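Local atomic coordinates of light Chain (Clostridium botulinum, PDB entry 6BVD), a protein that is the zinc metalloprotease domain of a mosaic botulinum neurotoxin, which probably cleaves a neuronal SNARE protein and so blocks neurotransmitter release. Residues A69-S81 with I156-K168. Residues are numbered along the deposited sequence; the frame is centred on the assembly and turned at random.
Sequences AGSDGYFDPNYLS and IIWGPGPDLTTNK
Gly73 and Tyr74 meet Asp163 where two irregular loops of the clostridial neurotoxin zinc protease fold run side by side: residues 71-81, which lead to helix 83-100, and residues 159-167, which link strands 155-158 and 168-171 of the mixed sheet. Gly73 presents its CA to the carboxylate, 3.4 Å from Asp163 OD2. Tyr74 N then donates to Asp163 OD1 (3.2 Å, N-H...O angle 166°) from above the carboxylate plane. That oxygen also takes Thr165 N, closing an Asx turn, and the Thr165 hydroxyl; three donors therefore grip Asp163 OD1. In return Leu164 N donates to Tyr74 O at 2.9 Å. The Tyr74 ring offers its edge to Leu164 CD1.

Although its CB points away from the partner loop, the end of the Phe75 ring comes back to residues 162-163, with CD1 3.2 Å from Pro162 O, which lies oblique to the ring. A water joins the loops next, accepting from Asp76 N and donating to Pro162 O at 2.6 Å. Arg51 ties both loops from a third part of the chain, binding Asp76 O, Tyr79 O, Pro160 O and Gly161 O. Asp76 to Tyr79 form a type I turn, and at its end Tyr79, followed by Leu80, points its CB toward the partner loop. Tyr79 CG lies anti to the backbone N (chi1 -174°), which sets the ring edge against Pro160 while its hydroxyl bonds Glu200; Leu164 CD2 lies 3.7 Å from Tyr79 CD2, oblique to the ring. Finally, Leu80 CD1 reaches Gly159 CA at 4.0 Å and Pro160 CD.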
loop_
_atom_site.group_PDB
_atom_site.type_symbol
_atom_site.label_atom_id
_atom_site.label_comp_id
_atom_site.label_asym_id
_atom_site.label_seq_id
_atom_site.Cartn_x
_atom_site.Cartn_y
_atom_site.Cartn_z
ATOM N N ALA A 69 -35.921 14.899 -6.937
ATOM C CA ALA A 69 -35.549 16.172 -6.326
ATOM C C ALA A 69 -35.629 16.141 -4.801
ATOM O O ALA A 69 -34.754 16.669 -4.116
ATOM C CB ALA A 69 -36.410 17.296 -6.881
ATOM N N GLY A 70 -36.681 15.522 -4.278
ATOM C CA GLY A 70 -36.869 15.420 -2.843
ATOM C C GLY A 70 -35.794 14.613 -2.137
ATOM O O GLY A 70 -35.356 14.963 -1.042
ATOM N N SER A 71 -35.381 13.519 -2.769
ATOM C CA SER A 71 -34.472 12.558 -2.152
ATOM C C SER A 71 -33.068 13.081 -1.842
ATOM O O SER A 71 -32.480 13.837 -2.614
ATOM C CB SER A 71 -34.372 11.297 -3.019
ATOM O OG SER A 71 -33.518 10.336 -2.424
ATOM N N ASP A 72 -32.549 12.649 -0.696
ATOM C CA ASP A 72 -31.162 12.874 -0.292
ATOM C C ASP A 72 -30.142 12.052 -1.091
ATOM O O ASP A 72 -28.935 12.240 -0.918
ATOM C CB ASP A 72 -30.994 12.603 1.199
ATOM C CG ASP A 72 -31.444 13.785 2.051
ATOM O OD1 ASP A 72 -31.423 14.934 1.544
ATOM O OD2 ASP A 72 -31.828 13.563 3.222
ATOM N N GLY A 73 -30.613 11.167 -1.971
ATOM C CA GLY A 73 -29.706 10.290 -2.711
ATOM C C GLY A 73 -29.220 10.782 -4.071
ATOM O O GLY A 73 -29.385 11.943 -4.426
ATOM N N TYR A 74 -28.606 9.887 -4.839
ATOM C CA TYR A 74 -28.131 10.227 -6.171
ATOM C C TYR A 74 -28.330 9.030 -7.112
ATOM O O TYR A 74 -28.053 7.888 -6.745
ATOM C CB TYR A 74 -26.649 10.652 -6.130
ATOM C CG TYR A 74 -26.129 11.067 -7.477
ATOM C CD1 TYR A 74 -26.518 12.271 -8.044
ATOM C CD2 TYR A 74 -25.293 10.234 -8.211
ATOM C CE1 TYR A 74 -26.068 12.653 -9.294
ATOM C CE2 TYR A 74 -24.836 10.605 -9.471
ATOM C CZ TYR A 74 -25.233 11.826 -10.003
ATOM O OH TYR A 74 -24.808 12.215 -11.254
ATOM N N PHE A 75 -28.762 9.307 -8.335
ATOM C CA PHE A 75 -29.164 8.268 -9.267
ATOM C C PHE A 75 -28.463 8.423 -10.597
ATOM O O PHE A 75 -28.327 9.527 -11.094
ATOM C CB PHE A 75 -30.684 8.300 -9.465
ATOM C CG PHE A 75 -31.448 8.012 -8.214
ATOM C CD1 PHE A 75 -31.873 6.715 -7.935
ATOM C CD2 PHE A 75 -31.701 9.018 -7.289
ATOM C CE1 PHE A 75 -32.553 6.431 -6.776
ATOM C CE2 PHE A 75 -32.382 8.741 -6.111
ATOM C CZ PHE A 75 -32.803 7.439 -5.854
ATOM N N ASP A 76 -28.012 7.307 -11.155
ATOM C CA ASP A 76 -27.417 7.267 -12.492
ATOM C C ASP A 76 -27.438 5.826 -13.015
ATOM O O ASP A 76 -26.678 4.971 -12.548
ATOM C CB ASP A 76 -25.993 7.819 -12.466
ATOM C CG ASP A 76 -25.375 7.920 -13.847
ATOM O OD1 ASP A 76 -25.895 7.288 -14.807
ATOM O OD2 ASP A 76 -24.354 8.639 -13.969
ATOM N N PRO A 77 -28.308 5.552 -13.995
ATOM C CA PRO A 77 -28.513 4.190 -14.489
ATOM C C PRO A 77 -27.278 3.655 -15.186
ATOM O O PRO A 77 -27.198 2.462 -15.398
ATOM C CB PRO A 77 -29.674 4.333 -15.486
ATOM C CG PRO A 77 -30.229 5.693 -15.253
ATOM C CD PRO A 77 -29.131 6.527 -14.725
ATOM N N ASN A 78 -26.351 4.533 -15.563
ATOM C CA ASN A 78 -25.195 4.118 -16.348
ATOM C C ASN A 78 -23.958 3.765 -15.520
ATOM O O ASN A 78 -22.986 3.247 -16.060
ATOM C CB ASN A 78 -24.830 5.205 -17.358
ATOM C CG ASN A 78 -25.841 5.320 -18.467
ATOM O OD1 ASN A 78 -26.318 4.316 -18.992
ATOM N ND2 ASN A 78 -26.163 6.542 -18.845
ATOM N N TYR A 79 -23.993 4.013 -14.214
ATOM C CA TYR A 79 -22.869 3.625 -13.360
ATOM C C TYR A 79 -22.665 2.106 -13.439
ATOM O O TYR A 79 -23.632 1.349 -13.335
ATOM C CB TYR A 79 -23.105 4.048 -11.905
ATOM C CG TYR A 79 -21.916 3.795 -11.004
ATOM C CD1 TYR A 79 -20.713 4.422 -11.253
ATOM C CD2 TYR A 79 -21.999 2.934 -9.900
ATOM C CE1 TYR A 79 -19.615 4.209 -10.444
ATOM C CE2 TYR A 79 -20.894 2.717 -9.075
ATOM C CZ TYR A 79 -19.709 3.352 -9.364
ATOM O OH TYR A 79 -18.590 3.186 -8.592
ATOM N N LEU A 80 -21.413 1.695 -13.658
ATOM C CA LEU A 80 -20.981 0.297 -13.819
ATOM C C LEU A 80 -21.566 -0.413 -15.047
ATOM O O LEU A 80 -21.676 -1.625 -15.047
ATOM C CB LEU A 80 -21.290 -0.542 -12.571
ATOM C CG LEU A 80 -20.565 -0.202 -11.264
ATOM C CD1 LEU A 80 -21.021 -1.107 -10.171
ATOM C CD2 LEU A 80 -19.061 -0.330 -11.425
ATOM N N SER A 81 -21.883 0.330 -16.100
ATOM C CA SER A 81 -22.388 -0.272 -17.334
ATOM C C SER A 81 -21.255 -0.739 -18.257
ATOM O O SER A 81 -21.479 -1.557 -19.133
ATOM C CB SER A 81 -23.306 0.704 -18.071
ATOM O OG SER A 81 -22.599 1.854 -18.510
ATOM N N ILE A 156 -20.913 -12.126 -0.369
ATOM C CA ILE A 156 -20.847 -11.672 -1.739
ATOM C C ILE A 156 -21.181 -10.190 -1.771
ATOM O O ILE A 156 -22.263 -9.775 -1.324
ATOM C CB ILE A 156 -21.836 -12.451 -2.634
ATOM C CG1 ILE A 156 -21.519 -13.955 -2.562
ATOM C CG2 ILE A 156 -21.804 -11.889 -4.056
ATOM C CD1 ILE A 156 -22.544 -14.818 -3.270
ATOM N N ILE A 157 -20.260 -9.402 -2.314
ATOM C CA ILE A 157 -20.403 -7.948 -2.406
ATOM C C ILE A 157 -20.725 -7.562 -3.817
ATOM O O ILE A 157 -20.030 -7.982 -4.718
ATOM C CB ILE A 157 -19.106 -7.187 -1.984
ATOM C CG1 ILE A 157 -18.662 -7.586 -0.556
ATOM C CG2 ILE A 157 -19.355 -5.635 -2.113
ATOM C CD1 ILE A 157 -17.213 -7.013 -0.133
ATOM N N TRP A 158 -21.807 -6.805 -3.998
ATOM C CA TRP A 158 -22.210 -6.209 -5.275
ATOM C C TRP A 158 -22.018 -4.686 -5.277
ATOM O O TRP A 158 -21.953 -4.063 -4.222
ATOM C CB TRP A 158 -23.697 -6.447 -5.554
ATOM C CG TRP A 158 -24.140 -7.841 -5.613
ATOM C CD1 TRP A 158 -24.285 -8.700 -4.578
ATOM C CD2 TRP A 158 -24.601 -8.533 -6.787
ATOM N NE1 TRP A 158 -24.768 -9.910 -5.041
ATOM C CE2 TRP A 158 -24.969 -9.823 -6.387
ATOM C CE3 TRP A 158 -24.719 -8.175 -8.122
ATOM C CZ2 TRP A 158 -25.490 -10.776 -7.291
ATOM C CZ3 TRP A 158 -25.193 -9.124 -9.032
ATOM C CH2 TRP A 158 -25.552 -10.413 -8.605
ATOM N N GLY A 159 -22.041 -4.098 -6.468
ATOM C CA GLY A 159 -22.156 -2.652 -6.631
ATOM C C GLY A 159 -23.524 -2.170 -6.188
ATOM O O GLY A 159 -24.340 -2.966 -5.767
ATOM N N PRO A 160 -23.769 -0.856 -6.248
ATOM C CA PRO A 160 -25.053 -0.342 -5.753
ATOM C C PRO A 160 -26.291 -0.738 -6.542
ATOM O O PRO A 160 -26.216 -1.063 -7.741
ATOM C CB PRO A 160 -24.876 1.178 -5.842
ATOM C CG PRO A 160 -23.854 1.366 -6.908
ATOM C CD PRO A 160 -22.891 0.223 -6.727
ATOM N N GLY A 161 -27.426 -0.675 -5.851
ATOM C CA GLY A 161 -28.730 -0.664 -6.510
ATOM C C GLY A 161 -29.027 0.701 -7.133
ATOM O O GLY A 161 -28.098 1.409 -7.553
ATOM N N PRO A 162 -30.316 1.090 -7.194
ATOM C CA PRO A 162 -30.716 2.363 -7.816
ATOM C C PRO A 162 -30.046 3.596 -7.229
ATOM O O PRO A 162 -29.576 4.424 -8.004
ATOM C CB PRO A 162 -32.236 2.398 -7.588
ATOM C CG PRO A 162 -32.623 0.946 -7.691
ATOM C CD PRO A 162 -31.487 0.207 -6.974
ATOM N N ASP A 163 -30.042 3.721 -5.907
ATOM C CA ASP A 163 -29.433 4.876 -5.233
ATOM C C ASP A 163 -27.935 4.630 -5.024
ATOM O O ASP A 163 -27.552 3.790 -4.206
ATOM C CB ASP A 163 -30.149 5.146 -3.901
ATOM C CG ASP A 163 -29.748 6.491 -3.262
ATOM O OD1 ASP A 163 -28.627 7.008 -3.524
ATOM O OD2 ASP A 163 -30.584 7.040 -2.505
ATOM N N LEU A 164 -27.103 5.357 -5.766
ATOM C CA LEU A 164 -25.651 5.185 -5.690
ATOM C C LEU A 164 -25.054 5.548 -4.339
ATOM O O LEU A 164 -23.895 5.226 -4.105
ATOM C CB LEU A 164 -24.942 6.003 -6.758
ATOM C CG LEU A 164 -25.345 5.734 -8.192
ATOM C CD1 LEU A 164 -24.540 6.604 -9.101
ATOM C CD2 LEU A 164 -25.148 4.265 -8.536
ATOM N N THR A 165 -25.826 6.195 -3.454
ATOM C CA THR A 165 -25.305 6.571 -2.133
ATOM C C THR A 165 -25.705 5.570 -1.030
ATOM O O THR A 165 -25.221 5.654 0.100
ATOM C CB THR A 165 -25.804 7.985 -1.720
ATOM O OG1 THR A 165 -27.212 7.939 -1.489
ATOM C CG2 THR A 165 -25.556 8.997 -2.825
ATOM N N THR A 166 -26.546 4.593 -1.359
ATOM C CA THR A 166 -27.034 3.651 -0.355
ATOM C C THR A 166 -26.197 2.364 -0.305
ATOM O O THR A 166 -26.128 1.638 -1.287
ATOM C CB THR A 166 -28.510 3.257 -0.632
ATOM O OG1 THR A 166 -29.305 4.427 -0.713
ATOM C CG2 THR A 166 -29.065 2.345 0.457
ATOM N N ASN A 167 -25.571 2.087 0.836
ATOM C CA ASN A 167 -24.958 0.789 1.080
ATOM C C ASN A 167 -25.887 -0.042 1.945
ATOM O O ASN A 167 -26.597 0.514 2.793
ATOM C CB ASN A 167 -23.609 0.962 1.766
ATOM C CG ASN A 167 -22.707 1.888 1.017
ATOM O OD1 ASN A 167 -22.424 1.687 -0.173
ATOM N ND2 ASN A 167 -22.257 2.935 1.696
ATOM N N LYS A 168 -25.974 -1.357 1.723
ATOM C CA LYS A 168 -26.811 -2.143 2.627
ATOM C C LYS A 168 -26.392 -3.587 2.709
ATOM O O LYS A 168 -25.848 -4.129 1.772
ATOM C CB LYS A 168 -28.288 -2.071 2.230
ATOM C CG LYS A 168 -28.594 -2.618 0.881
ATOM C CD LYS A 168 -30.102 -2.627 0.632
ATOM C CE LYS A 168 -30.674 -1.247 0.843
ATOM N NZ LYS A 168 -32.110 -1.169 0.471
HETATM O O HOH W 1 -29.284 4.818 -10.576
#